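Local structure of Phthiocerol/phenolphthiocerol synthesis polyketide synthase type I PpsC (Mycobacterium tuberculosis, 5NJI) at residues Gln91-Ser96 with Ala142-Ala147; Ala268-Tyr273 with Leu308-Val313. The protein probably dehydrates beta-hydroxyacyl intermediates to trans-enoyl products through its dehydratase domain, the part present here, during polyketide assembly for phthiocerol lipids. The protein carries 1 engineered substitution. All blocks are in the same frame, centred on the assembly; numbering follows the deposited sequence.

Interaction 1 (Gln91-Ser96 with Ala142-Ala147); sequences QPWMIS and ATVARA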
loop_
_atom_site.group_PDB
_atom_site.type_symbol
_atom_site.label_atom_id
_atom_site.label_comp_id
_atom_site.label_asym_id
_atom_site.label_seq_id
_atom_site.Cartn_x
_atom_site.Cartn_y
_atom_site.Cartn_z
ATOM N N GLN A 91 1.265 -6.379 -15.787
ATOM C CA GLN A 91 1.647 -5.303 -14.874
ATOM C C GLN A 91 2.323 -4.222 -15.715
ATOM O O GLN A 91 3.554 -4.080 -15.728
ATOM C CB GLN A 91 2.546 -5.824 -13.750
ATOM C CG GLN A 91 1.841 -6.780 -12.796
ATOM C CD GLN A 91 0.700 -6.111 -12.016
ATOM O OE1 GLN A 91 0.630 -4.879 -11.918
ATOM N NE2 GLN A 91 -0.191 -6.923 -11.460
ATOM N N PRO A 92 1.525 -3.408 -16.415
ATOM C CA PRO A 92 2.095 -2.413 -17.336
ATOM C C PRO A 92 2.732 -1.216 -16.674
ATOM O O PRO A 92 3.432 -0.465 -17.369
ATOM C CB PRO A 92 0.881 -1.957 -18.155
ATOM C CG PRO A 92 -0.201 -2.880 -17.853
ATOM C CD PRO A 92 0.061 -3.480 -16.521
ATOM N N TRP A 93 2.504 -0.996 -15.371
ATOM C CA TRP A 93 2.744 0.292 -14.738
ATOM C C TRP A 93 3.657 0.150 -13.533
ATOM O O TRP A 93 3.737 -0.903 -12.904
ATOM C CB TRP A 93 1.441 0.941 -14.233
ATOM C CG TRP A 93 0.321 0.844 -15.192
ATOM C CD1 TRP A 93 -0.767 0.044 -15.101
ATOM C CD2 TRP A 93 0.190 1.568 -16.410
ATOM N NE1 TRP A 93 -1.576 0.223 -16.193
ATOM C CE2 TRP A 93 -1.007 1.155 -17.013
ATOM C CE3 TRP A 93 0.975 2.528 -17.049
ATOM C CZ2 TRP A 93 -1.436 1.666 -18.229
ATOM C CZ3 TRP A 93 0.556 3.032 -18.252
ATOM C CH2 TRP A 93 -0.638 2.604 -18.832
ATOM N N MET A 94 4.299 1.260 -13.203
ATOM C CA MET A 94 4.933 1.473 -11.915
ATOM C C MET A 94 4.400 2.779 -11.341
ATOM O O MET A 94 3.855 3.614 -12.061
ATOM C CB MET A 94 6.464 1.524 -12.041
ATOM C CG MET A 94 6.994 2.791 -12.737
ATOM S SD MET A 94 8.796 2.699 -12.898
ATOM C CE MET A 94 9.282 3.467 -11.353
ATOM N N ILE A 95 4.537 2.954 -10.037
ATOM C CA ILE A 95 4.240 4.230 -9.412
ATOM C C ILE A 95 5.553 4.956 -9.180
ATOM O O ILE A 95 6.361 4.546 -8.341
ATOM C CB ILE A 95 3.468 4.069 -8.103
ATOM C CG1 ILE A 95 2.177 3.295 -8.374
ATOM C CG2 ILE A 95 3.164 5.451 -7.534
ATOM C CD1 ILE A 95 1.402 2.911 -7.121
ATOM N N SER A 96 5.754 6.052 -9.909
ATOM C CA SER A 96 6.957 6.852 -9.708
ATOM C C SER A 96 6.939 7.549 -8.360
ATOM O O SER A 96 7.952 7.569 -7.644
ATOM C CB SER A 96 7.098 7.892 -10.826
ATOM O OG SER A 96 7.149 7.267 -12.085
ATOM N N ALA A 142 -0.693 10.810 -7.335
ATOM C CA ALA A 142 0.294 9.838 -7.784
ATOM C C ALA A 142 0.714 10.128 -9.214
ATOM O O ALA A 142 -0.081 10.574 -10.042
ATOM C CB ALA A 142 -0.215 8.403 -7.710
ATOM N N THR A 143 1.986 9.880 -9.493
ATOM C CA THR A 143 2.481 9.838 -10.859
ATOM C C THR A 143 2.703 8.382 -11.236
ATOM O O THR A 143 3.464 7.666 -10.568
ATOM C CB THR A 143 3.769 10.645 -11.003
ATOM O OG1 THR A 143 3.515 12.008 -10.669
ATOM C CG2 THR A 143 4.266 10.569 -12.428
ATOM N N VAL A 144 2.040 7.947 -12.299
ATOM C CA VAL A 144 2.116 6.580 -12.792
ATOM C C VAL A 144 2.807 6.591 -14.147
ATOM O O VAL A 144 2.549 7.463 -14.983
ATOM C CB VAL A 144 0.715 5.948 -12.900
ATOM C CG1 VAL A 144 0.775 4.542 -13.456
ATOM C CG2 VAL A 144 0.015 5.962 -11.539
ATOM N N ALA A 145 3.684 5.615 -14.367
ATOM C CA ALA A 145 4.465 5.565 -15.591
ATOM C C ALA A 145 4.557 4.120 -16.059
ATOM O O ALA A 145 4.279 3.180 -15.316
ATOM C CB ALA A 145 5.862 6.171 -15.384
ATOM N N ARG A 146 4.947 3.939 -17.315
ATOM C CA ARG A 146 5.181 2.592 -17.810
ATOM C C ARG A 146 6.246 1.885 -16.978
ATOM O O ARG A 146 7.238 2.486 -16.563
ATOM C CB ARG A 146 5.601 2.632 -19.285
ATOM C CG ARG A 146 4.468 2.966 -20.257
ATOM C CD ARG A 146 3.398 1.873 -20.305
ATOM N NE ARG A 146 3.603 0.926 -21.399
ATOM C CZ ARG A 146 3.003 0.994 -22.585
ATOM N NH1 ARG A 146 2.145 1.970 -22.858
ATOM N NH2 ARG A 146 3.263 0.080 -23.510
ATOM N N ALA A 147 6.006 0.605 -16.716
ATOM C CA ALA A 147 6.854 -0.184 -15.831
ATOM C C ALA A 147 8.263 -0.323 -16.387
ATOM O O ALA A 147 8.460 -0.535 -17.586
ATOM C CB ALA A 147 6.255 -1.567 -15.653
HETATM O O HOH W 1 4.364 -1.065 -19.927
#
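Trp93 lays its CB and the near part of its indole against one methyl of Val144, CB to CG1 measuring 3.7 Å, while the far rim of the ring, at CZ3, meets CD of Arg146. The arginine runs obliquely to the indole and touches it with this aliphatic carbon; its guanidinium plane is turned 83° from the ring and does not stack on it. Chi1 of -43° sets the indole beside its own backbone N, where CB of Pro92 lies over one face near the rim. Val144 CG1 stands anti to its N (chi1 178°), which brings this one methyl against both Trp93 CB and Met94 O. Antiparallel pairing carries the backbones. Met94 and Ala145 form a hydrogen-bonded pair, Met94 N to Ala145 O at 2.9 Å and Ala145 N to Met94 O at 3.1 Å. Farther along, Ser96 N reaches Thr143 O (2.9 Å) on a more bent path, where the strand turns its corner. At the other end Pro92 O accepts twice, from Ala147 N at 2.9 Å and from a water at 2.8 Å; that water in turn accepts from Arg146 NE, tying the bent arginine chain back to the loop. The guanidinium continues through NH1 to a salt bridge with Glu120. Trp93 and Ile95 both meet helix 70-84: the indole NE1 bonds Thr82 OG1, Leu78 and Ala81 pack on Trp93, and Ala74 and Leu78 on Ile95. Antiparallel strands packed on a helix in this way are consistent with the hot-dog fold of dehydratase domains, and strands 122-130 and 262-272 flank the pair as its next neighbours in the sheet.

Interaction 2 (Ala268-Tyr273 with Leu308-Val313); sequences AGVHVY and LVVDEV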
loop_
_atom_site.group_PDB
_atom_site.type_symbol
_atom_site.label_atom_id
_atom_site.label_comp_id
_atom_site.label_asym_id
_atom_site.label_seq_id
_atom_site.Cartn_x
_atom_site.Cartn_y
_atom_site.Cartn_z
ATOM N N ALA A 268 7.848 6.070 -3.281
ATOM C CA ALA A 268 8.489 6.326 -4.556
ATOM C C ALA A 268 8.989 5.011 -5.124
ATOM O O ALA A 268 9.538 4.186 -4.394
ATOM C CB ALA A 268 9.640 7.313 -4.422
ATOM N N GLY A 269 8.780 4.813 -6.421
ATOM C CA GLY A 269 9.285 3.623 -7.076
ATOM C C GLY A 269 8.587 2.373 -6.581
ATOM O O GLY A 269 9.216 1.492 -5.984
ATOM N N VAL A 270 7.278 2.299 -6.781
ATOM C CA VAL A 270 6.524 1.090 -6.481
ATOM C C VAL A 270 6.488 0.253 -7.753
ATOM O O VAL A 270 5.877 0.644 -8.753
ATOM C CB VAL A 270 5.110 1.392 -5.972
ATOM C CG1 VAL A 270 4.387 0.094 -5.676
ATOM C CG2 VAL A 270 5.163 2.251 -4.741
ATOM N N HIS A 271 7.172 -0.890 -7.719
ATOM C CA HIS A 271 7.278 -1.797 -8.848
ATOM C C HIS A 271 6.497 -3.067 -8.562
ATOM O O HIS A 271 6.649 -3.659 -7.486
ATOM C CB HIS A 271 8.741 -2.140 -9.120
ATOM C CG HIS A 271 9.625 -0.945 -9.203
ATOM N ND1 HIS A 271 9.788 -0.224 -10.367
ATOM C CD2 HIS A 271 10.390 -0.336 -8.271
ATOM C CE1 HIS A 271 10.622 0.776 -10.148
ATOM N NE2 HIS A 271 10.998 0.734 -8.882
ATOM N N VAL A 272 5.669 -3.480 -9.520
ATOM C CA VAL A 272 4.822 -4.654 -9.393
ATOM C C VAL A 272 5.114 -5.560 -10.577
ATOM O O VAL A 272 4.906 -5.173 -11.732
ATOM C CB VAL A 272 3.330 -4.294 -9.342
ATOM C CG1 VAL A 272 2.538 -5.507 -8.936
ATOM C CG2 VAL A 272 3.101 -3.134 -8.389
ATOM N N TYR A 273 5.612 -6.753 -10.293
ATOM C CA TYR A 273 6.054 -7.643 -11.351
ATOM C C TYR A 273 5.147 -8.836 -11.551
ATOM O O TYR A 273 5.295 -9.542 -12.557
ATOM C CB TYR A 273 7.483 -8.130 -11.063
ATOM C CG TYR A 273 8.477 -7.004 -10.907
ATOM C CD1 TYR A 273 8.746 -6.126 -11.950
ATOM C CD2 TYR A 273 9.172 -6.824 -9.713
ATOM C CE1 TYR A 273 9.644 -5.088 -11.792
ATOM C CE2 TYR A 273 10.049 -5.795 -9.551
ATOM C CZ TYR A 273 10.315 -4.947 -10.589
ATOM O OH TYR A 273 11.229 -3.941 -10.365
ATOM N N LEU A 308 6.847 -7.538 -5.646
ATOM C CA LEU A 308 6.632 -6.144 -5.283
ATOM C C LEU A 308 7.955 -5.592 -4.785
ATOM O O LEU A 308 8.582 -6.188 -3.901
ATOM C CB LEU A 308 5.569 -6.003 -4.182
ATOM C CG LEU A 308 5.348 -4.598 -3.649
ATOM C CD1 LEU A 308 4.648 -3.765 -4.681
ATOM C CD2 LEU A 308 4.544 -4.652 -2.365
ATOM N N VAL A 309 8.395 -4.468 -5.330
ATOM C CA VAL A 309 9.555 -3.765 -4.800
ATOM C C VAL A 309 9.123 -2.334 -4.557
ATOM O O VAL A 309 8.689 -1.663 -5.497
ATOM C CB VAL A 309 10.756 -3.799 -5.760
ATOM C CG1 VAL A 309 11.901 -2.939 -5.238
ATOM C CG2 VAL A 309 11.209 -5.225 -5.980
ATOM N N VAL A 310 9.231 -1.867 -3.312
ATOM C CA VAL A 310 9.008 -0.461 -2.984
ATOM C C VAL A 310 10.362 0.174 -2.700
ATOM O O VAL A 310 10.995 -0.133 -1.680
ATOM C CB VAL A 310 8.068 -0.301 -1.783
ATOM C CG1 VAL A 310 7.814 1.174 -1.512
ATOM C CG2 VAL A 310 6.789 -1.029 -2.030
ATOM N N ASP A 311 10.801 1.083 -3.585
ATOM C CA ASP A 311 12.130 1.682 -3.454
ATOM C C ASP A 311 12.221 2.605 -2.241
ATOM O O ASP A 311 13.239 2.614 -1.537
ATOM C CB ASP A 311 12.492 2.475 -4.720
ATOM C CG ASP A 311 12.692 1.614 -5.972
ATOM O OD1 ASP A 311 12.919 0.388 -5.889
ATOM O OD2 ASP A 311 12.656 2.210 -7.074
ATOM N N GLU A 312 11.203 3.441 -2.019
ATOM C CA GLU A 312 11.158 4.324 -0.865
ATOM C C GLU A 312 9.763 4.365 -0.282
ATOM O O GLU A 312 8.793 4.640 -0.997
ATOM C CB GLU A 312 11.558 5.765 -1.216
ATOM C CG GLU A 312 12.972 5.911 -1.717
ATOM C CD GLU A 312 13.300 7.344 -2.126
ATOM O OE1 GLU A 312 12.411 8.214 -2.019
ATOM O OE2 GLU A 312 14.443 7.598 -2.553
ATOM N N VAL A 313 9.673 4.156 1.018
ATOM C CA VAL A 313 8.467 4.474 1.761
ATOM C C VAL A 313 8.881 5.464 2.837
ATOM O O VAL A 313 9.675 5.139 3.732
ATOM C CB VAL A 313 7.774 3.234 2.348
ATOM C CG1 VAL A 313 8.725 2.378 3.098
ATOM C CG2 VAL A 313 6.571 3.640 3.239
#
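His271 and Asp311 join side chain to side chain: the imidazole NE2 donates to OD2 at 2.9 Å, 160° at the hydrogen. The acceptor lies in the ring plane, yet the donor comes to the carboxylate from above, 45° out of its plane, and the two flat groups are turned 50° apart. On the same face Val309 CG2 meets the ring edge of Tyr273, CE2 lying 3.8 Å away. The other face is apolar: Leu308 CD1 touches Val270 CG1 at 4.0 Å and Val272 CG2 at 4.1 Å, and Val310 continues the row.

Strands 268-272 and 308-310 run antiparallel. His271 and Val309 exchange two backbone bonds, N to O at 2.8 Å in one sense and 2.9 Å in the other; Ala268 and Glu312 exchange another two. Between those pairs lies an irregularity. Gly269, with positive phi, and Val270 both face Ile95 on the neighbouring strand, a G1 beta bulge, and opposite it the chain turns a corner at Asp311. Asp311 N bonds Gly269 O at 2.9 Å, which fixes the aspartate's backbone beside the bulge. Asp311 CB points across to the other strand, 3.4 Å from Ala268 O, and its carboxylate occupies the side of Gly269 where a side chain would otherwise stand. Farther out, Leu299 and Val297 of strand 292-300 bond the backbones of Leu308 and Val310, while Glu148 packs against His271.

How the interactions relate
Strands 93-100 and 262-272 are neighbours, so interactions 1 and 2, their centres 10 Å apart, form a continuous run of antiparallel strands: 136-146, 93-100, 262-272, 306-317. The seam between them is probably hydrogen-bonded, Ile95 O to Val270 N at 2.9 Å and Ser96 O to Gly269 N at 3.1 Å, which brings the corner at Ser96 beside the bulge at Gly269. On one face Met94 touches His271; on the other Ile95 touches Val270. Neither contact lines the site of the bound dodecenoyl-CoA: the side chains of Thr143 and Val310 are each about 11 Å from this ligand.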